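Local coordinates for PvdO (PDB 5HHA), which probably takes part in maturation of the pyoverdine chromophore in the periplasm, and is a calcium-binding member of the formylglycine-generating enzyme family, at residues Leu152-Arg157 / Gly264-Ala269; Asp227-Ala232 / Ser237-Glu242. All blocks are in the same frame, centred on the assembly; numbering follows the deposited sequence.

Contact 1. Residues Leu152-Arg157 / Gly264-Ala269; sequences LSEAER and GNRNNA
Glu154 and Arg266 come closest in backbone, with CA atoms 9.0 Å apart, so long side chains have to bridge the gap. Glu154 begins helix 154-162, and Arg266 comes from segment 264-269, whose strand pairs with strand 247-251. Ser153 and Glu156 close the helix start with a capping box. Glu156 N binds Ser153 OG at 3.1 Å, and Ser153 N binds Glu156 OE1 at 3.0 Å.

Glu154 CB points toward the strand. Its CG lies anti to the backbone N (chi1 -170°), and the chain beyond is extended. Arg266 bends at chi3 (78°), which turns the side of its guanidinium to the carboxylate. The two side chains cross at about a right angle, and the flat groups are 29° apart. The grip is side-on and two-pronged. Arg266 NE reaches Glu154 OE2 at 2.9 Å, and Arg266 NH2 reaches Glu154 OE1 at 3.0 Å. Both bonds are nearly straight and reach the syn sides of the oxygens, tilted somewhat out of the carboxylate plane.

Water 1 links Glu154 OE2 (2.9 Å) to Asn267 N (3.0 Å). Arg250 NE also forms a salt bridge with OE2, and Arg266 NH1 bonds to Asp64 O.

This is a buried charge cluster. OE2 is held by two arginines and a water, which probably keeps Glu154 ionised. The paired bonds limit rotation of both groups and tie the helix start to segment 264-269.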
loop_
_atom_site.group_PDB
_atom_site.type_symbol
_atom_site.label_atom_id
_atom_site.label_comp_id
_atom_site.label_asym_id
_atom_site.label_seq_id
_atom_site.Cartn_x
_atom_site.Cartn_y
_atom_site.Cartn_z
ATOM N N LEU A 152 -0.184 4.313 6.931
ATOM C CA LEU A 152 1.152 3.752 7.073
ATOM C C LEU A 152 2.199 4.810 6.758
ATOM O O LEU A 152 1.993 5.694 5.941
ATOM C CB LEU A 152 1.348 2.614 6.069
ATOM C CG LEU A 152 0.801 1.269 6.495
ATOM C CD1 LEU A 152 -0.699 1.279 6.564
ATOM C CD2 LEU A 152 1.277 0.226 5.530
ATOM N N SER A 153 3.358 4.688 7.400
ATOM C CA SER A 153 4.542 5.376 6.945
ATOM C C SER A 153 5.192 4.571 5.814
ATOM O O SER A 153 4.952 3.373 5.651
ATOM C CB SER A 153 5.546 5.603 8.072
ATOM O OG SER A 153 6.155 4.374 8.415
ATOM N N GLU A 154 6.045 5.239 5.055
ATOM C CA GLU A 154 6.751 4.577 3.957
ATOM C C GLU A 154 7.585 3.420 4.489
ATOM O O GLU A 154 7.652 2.345 3.893
ATOM C CB GLU A 154 7.621 5.571 3.195
ATOM C CG GLU A 154 8.174 4.978 1.905
ATOM C CD GLU A 154 9.029 5.888 1.054
ATOM O OE1 GLU A 154 9.365 7.006 1.483
ATOM O OE2 GLU A 154 9.314 5.463 -0.094
ATOM N N ALA A 155 8.247 3.648 5.620
ATOM C CA ALA A 155 9.060 2.594 6.218
ATOM C C ALA A 155 8.220 1.388 6.632
ATOM O O ALA A 155 8.599 0.230 6.420
ATOM C CB ALA A 155 9.800 3.156 7.423
ATOM N N GLU A 156 7.056 1.632 7.242
ATOM C CA GLU A 156 6.156 0.539 7.615
ATOM C C GLU A 156 5.727 -0.252 6.391
ATOM O O GLU A 156 5.629 -1.467 6.420
ATOM C CB GLU A 156 4.906 1.065 8.326
ATOM C CG GLU A 156 5.161 1.541 9.740
ATOM C CD GLU A 156 4.006 2.312 10.350
ATOM O OE1 GLU A 156 3.079 2.727 9.633
ATOM O OE2 GLU A 156 4.057 2.513 11.586
ATOM N N ARG A 157 5.467 0.463 5.300
ATOM C CA ARG A 157 5.010 -0.186 4.086
ATOM C C ARG A 157 6.117 -1.090 3.513
ATOM O O ARG A 157 5.864 -2.254 3.166
ATOM C CB ARG A 157 4.503 0.846 3.081
ATOM C CG ARG A 157 3.449 0.339 2.099
ATOM C CD ARG A 157 3.987 -0.609 1.033
ATOM N NE ARG A 157 2.926 -0.974 0.096
ATOM C CZ ARG A 157 3.091 -1.782 -0.942
ATOM N NH1 ARG A 157 4.301 -2.184 -1.287
ATOM N NH2 ARG A 157 2.042 -2.155 -1.647
ATOM N N GLY A 264 11.495 -2.297 -2.787
ATOM C CA GLY A 264 12.082 -0.994 -2.567
ATOM C C GLY A 264 11.695 0.101 -3.537
ATOM O O GLY A 264 12.141 1.229 -3.385
ATOM N N ASN A 265 10.861 -0.204 -4.522
ATOM C CA ASN A 265 10.441 0.807 -5.490
ATOM C C ASN A 265 9.720 1.954 -4.805
ATOM O O ASN A 265 8.870 1.705 -3.938
ATOM C CB ASN A 265 9.534 0.175 -6.551
ATOM C CG ASN A 265 9.398 1.052 -7.821
ATOM O OD1 ASN A 265 8.474 1.825 -7.971
ATOM N ND2 ASN A 265 10.310 0.888 -8.716
ATOM N N ARG A 266 9.993 3.181 -5.228
ATOM C CA ARG A 266 9.374 4.368 -4.646
ATOM C C ARG A 266 8.665 5.145 -5.737
ATOM O O ARG A 266 9.045 5.078 -6.907
ATOM C CB ARG A 266 10.434 5.294 -4.011
ATOM C CG ARG A 266 11.334 4.586 -3.026
ATOM C CD ARG A 266 12.384 5.513 -2.439
ATOM N NE ARG A 266 11.774 6.346 -1.407
ATOM C CZ ARG A 266 12.323 7.453 -0.906
ATOM N NH1 ARG A 266 13.495 7.884 -1.354
ATOM N NH2 ARG A 266 11.703 8.121 0.055
ATOM N N ASN A 267 7.653 5.921 -5.371
ATOM C CA ASN A 267 7.011 6.838 -6.304
ATOM C C ASN A 267 6.323 7.916 -5.482
ATOM O O ASN A 267 6.364 7.889 -4.257
ATOM C CB ASN A 267 6.037 6.059 -7.201
ATOM C CG ASN A 267 5.818 6.732 -8.554
ATOM O OD1 ASN A 267 6.110 7.903 -8.757
ATOM N ND2 ASN A 267 5.293 5.980 -9.491
ATOM N N ASN A 268 5.708 8.872 -6.152
ATOM C CA ASN A 268 5.119 10.024 -5.474
ATOM C C ASN A 268 3.927 10.536 -6.270
ATOM O O ASN A 268 3.745 10.192 -7.423
ATOM C CB ASN A 268 6.167 11.130 -5.250
ATOM C CG ASN A 268 6.651 11.737 -6.536
ATOM O OD1 ASN A 268 7.762 11.441 -6.999
ATOM N ND2 ASN A 268 5.824 12.537 -7.153
ATOM N N ALA A 269 3.098 11.321 -5.617
ATOM C CA ALA A 269 1.948 11.954 -6.253
ATOM C C ALA A 269 1.678 13.239 -5.467
ATOM O O ALA A 269 2.041 13.346 -4.307
ATOM C CB ALA A 269 0.734 11.033 -6.206
HETATM O O HOH W 1 7.552 5.799 -2.340
#

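Contact 2. Residues Asp227-Ala232 / Ser237-Glu242; sequences DHYNGA and SAWMEE
Trp239 lays one face of its indole on the backbone of Gly231 and Ala232. Ala232 CA sits 3.6 Å from the centroid of the six-membered ring, only 6° off its normal, a CH-pi contact. Ala232 CB is over the same face, 3.6 Å from Trp239 CZ3. Gly231 O also lies above this face, offset toward the rim. The ring of His226 stacks on the indole. The outer edge of the ring meets two carbonyls near its plane. Asn230 O is 3.3 Å from Trp239 CH2, and His228 O is 3.4 Å from Trp239 CZ3. Such C-H edges carry a slight positive charge, which probably suits the carbonyl oxygens.

The His228 imidazole approaches obliquely. Its plane is at 73° to the six-membered ring, and His228 NE2 is 4.1 Å from Trp239 CH2. Tyr229 touches the same end of the indole more loosely, with Tyr229 CD1 4.4 Å from Trp239 CZ3.

Trp239 CG is anti to the backbone N (chi1 -165°), and this sends the indole out to the other segment.

Residues Tyr229 to Ala232 form a type II beta turn, closed by Ala232 N to Tyr229 O at 3.1 Å. Gly231 takes the third position, where a side chain would run into the carbonyl O of Asn230. The contact is thus a tryptophan packed against a beta turn within one long surface loop, between strands 223-224 and 247-251.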
loop_
_atom_site.group_PDB
_atom_site.type_symbol
_atom_site.label_atom_id
_atom_site.label_comp_id
_atom_site.label_asym_id
_atom_site.label_seq_id
_atom_site.Cartn_x
_atom_site.Cartn_y
_atom_site.Cartn_z
ATOM N N ASP A 227 13.853 12.660 -2.518
ATOM C CA ASP A 227 14.481 12.045 -3.676
ATOM C C ASP A 227 15.637 11.081 -3.325
ATOM O O ASP A 227 16.473 10.758 -4.189
ATOM C CB ASP A 227 15.001 13.196 -4.554
ATOM C CG ASP A 227 15.312 12.779 -5.955
ATOM O OD1 ASP A 227 14.668 11.845 -6.491
ATOM O OD2 ASP A 227 16.195 13.437 -6.543
ATOM N N HIS A 228 15.654 10.591 -2.093
ATOM C CA HIS A 228 16.773 9.837 -1.544
ATOM C C HIS A 228 16.396 9.510 -0.109
ATOM O O HIS A 228 15.306 9.869 0.359
ATOM C CB HIS A 228 18.014 10.733 -1.581
ATOM C CG HIS A 228 17.807 11.980 -0.799
ATOM N ND1 HIS A 228 17.464 13.191 -1.369
ATOM C CD2 HIS A 228 17.772 12.172 0.536
ATOM C CE1 HIS A 228 17.268 14.082 -0.411
ATOM N NE2 HIS A 228 17.439 13.484 0.753
ATOM N N TYR A 229 17.306 8.866 0.605
ATOM C CA TYR A 229 17.115 8.575 2.027
ATOM C C TYR A 229 18.135 9.287 2.954
ATOM O O TYR A 229 18.316 8.873 4.088
ATOM C CB TYR A 229 17.202 7.080 2.274
ATOM C CG TYR A 229 16.027 6.288 1.728
ATOM C CD1 TYR A 229 14.702 6.570 2.117
ATOM C CD2 TYR A 229 16.235 5.210 0.878
ATOM C CE1 TYR A 229 13.637 5.808 1.661
ATOM C CE2 TYR A 229 15.163 4.437 0.431
ATOM C CZ TYR A 229 13.877 4.731 0.832
ATOM O OH TYR A 229 12.813 3.969 0.396
ATOM N N ASN A 230 18.815 10.303 2.447
ATOM C CA ASN A 230 19.733 11.077 3.285
ATOM C C ASN A 230 18.956 11.870 4.319
ATOM O O ASN A 230 18.181 12.740 3.981
ATOM C CB ASN A 230 20.610 11.970 2.418
ATOM C CG ASN A 230 21.442 11.167 1.435
ATOM O OD1 ASN A 230 22.116 10.219 1.806
ATOM N ND2 ASN A 230 21.355 11.523 0.173
ATOM N N GLY A 231 19.138 11.514 5.585
ATOM C CA GLY A 231 18.408 12.158 6.665
ATOM C C GLY A 231 17.075 11.506 6.979
ATOM O O GLY A 231 16.289 12.052 7.758
ATOM N N ALA A 232 16.812 10.329 6.398
ATOM C CA ALA A 232 15.533 9.647 6.602
ATOM C C ALA A 232 15.381 9.245 8.062
ATOM O O ALA A 232 16.371 8.882 8.725
ATOM C CB ALA A 232 15.468 8.418 5.726
ATOM N N SER A 237 8.832 6.170 11.873
ATOM C CA SER A 237 7.960 7.313 11.662
ATOM C C SER A 237 7.948 7.714 10.198
ATOM O O SER A 237 8.861 7.393 9.422
ATOM C CB SER A 237 8.390 8.508 12.543
ATOM O OG SER A 237 9.647 9.032 12.164
ATOM N N ALA A 238 6.946 8.508 9.865
ATOM C CA ALA A 238 6.837 9.145 8.553
ATOM C C ALA A 238 7.764 10.340 8.442
ATOM O O ALA A 238 7.921 11.112 9.414
ATOM C CB ALA A 238 5.435 9.596 8.339
ATOM N N TRP A 239 8.368 10.532 7.278
ATOM C CA TRP A 239 9.279 11.628 7.015
ATOM C C TRP A 239 8.486 12.787 6.484
ATOM O O TRP A 239 8.174 12.850 5.291
ATOM C CB TRP A 239 10.318 11.162 6.009
ATOM C CG TRP A 239 11.530 12.010 5.872
ATOM C CD1 TRP A 239 11.815 13.179 6.517
ATOM C CD2 TRP A 239 12.633 11.732 5.006
ATOM N NE1 TRP A 239 13.055 13.634 6.103
ATOM C CE2 TRP A 239 13.559 12.775 5.160
ATOM C CE3 TRP A 239 12.910 10.707 4.096
ATOM C CZ2 TRP A 239 14.752 12.809 4.453
ATOM C CZ3 TRP A 239 14.078 10.752 3.388
ATOM C CH2 TRP A 239 14.998 11.802 3.569
ATOM N N MET A 240 8.131 13.696 7.398
ATOM C CA MET A 240 7.273 14.812 7.075
ATOM C C MET A 240 8.048 16.105 6.861
ATOM O O MET A 240 9.175 16.274 7.334
ATOM C CB MET A 240 6.238 15.004 8.186
ATOM C CG MET A 240 5.388 13.778 8.511
ATOM S SD MET A 240 4.593 13.036 7.075
ATOM C CE MET A 240 3.462 14.323 6.556
ATOM N N GLU A 241 7.439 17.003 6.110
ATOM C CA GLU A 241 7.945 18.355 5.954
ATOM C C GLU A 241 6.756 19.255 6.247
ATOM O O GLU A 241 5.596 18.838 6.122
ATOM C CB GLU A 241 8.512 18.588 4.545
ATOM C CG GLU A 241 9.668 17.640 4.149
ATOM C CD GLU A 241 10.955 17.916 4.896
ATOM O OE1 GLU A 241 11.045 19.014 5.490
ATOM O OE2 GLU A 241 11.873 17.056 4.907
ATOM N N GLU A 242 7.046 20.478 6.676
ATOM C CA GLU A 242 6.002 21.412 7.059
ATOM C C GLU A 242 5.050 21.594 5.885
ATOM O O GLU A 242 3.831 21.531 6.045
ATOM C CB GLU A 242 6.623 22.749 7.458
ATOM C CG GLU A 242 5.838 23.509 8.514
ATOM C CD GLU A 242 6.675 24.587 9.180
ATOM O OE1 GLU A 242 7.262 24.322 10.252
ATOM O OE2 GLU A 242 6.756 25.699 8.623
#

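How the contacts relate
Contact 2 is nested inside contact 1 along the chain: 152-157 comes first, then 227-232 and 237-242, then 264-269. Their centres are 11 Å apart. Contact 1 is buried, whereas contact 2 lies at the surface, its centre about 18 Å from the centre of the chain. They also touch. Arg266 NH1 probably bonds to His228 O, Tyr229 packs on Glu154, and Ser153 meets Ala238. Asp223 serves both, holding Glu154 N with one oxygen and Trp239 N with the other. The loop of contact 2 leads into strand 247-251, which pairs with strand 266-269 in the same sheet. That loop is therefore anchored on helix 154-162 and segment 264-269. Both contacts lie away from the calcium site.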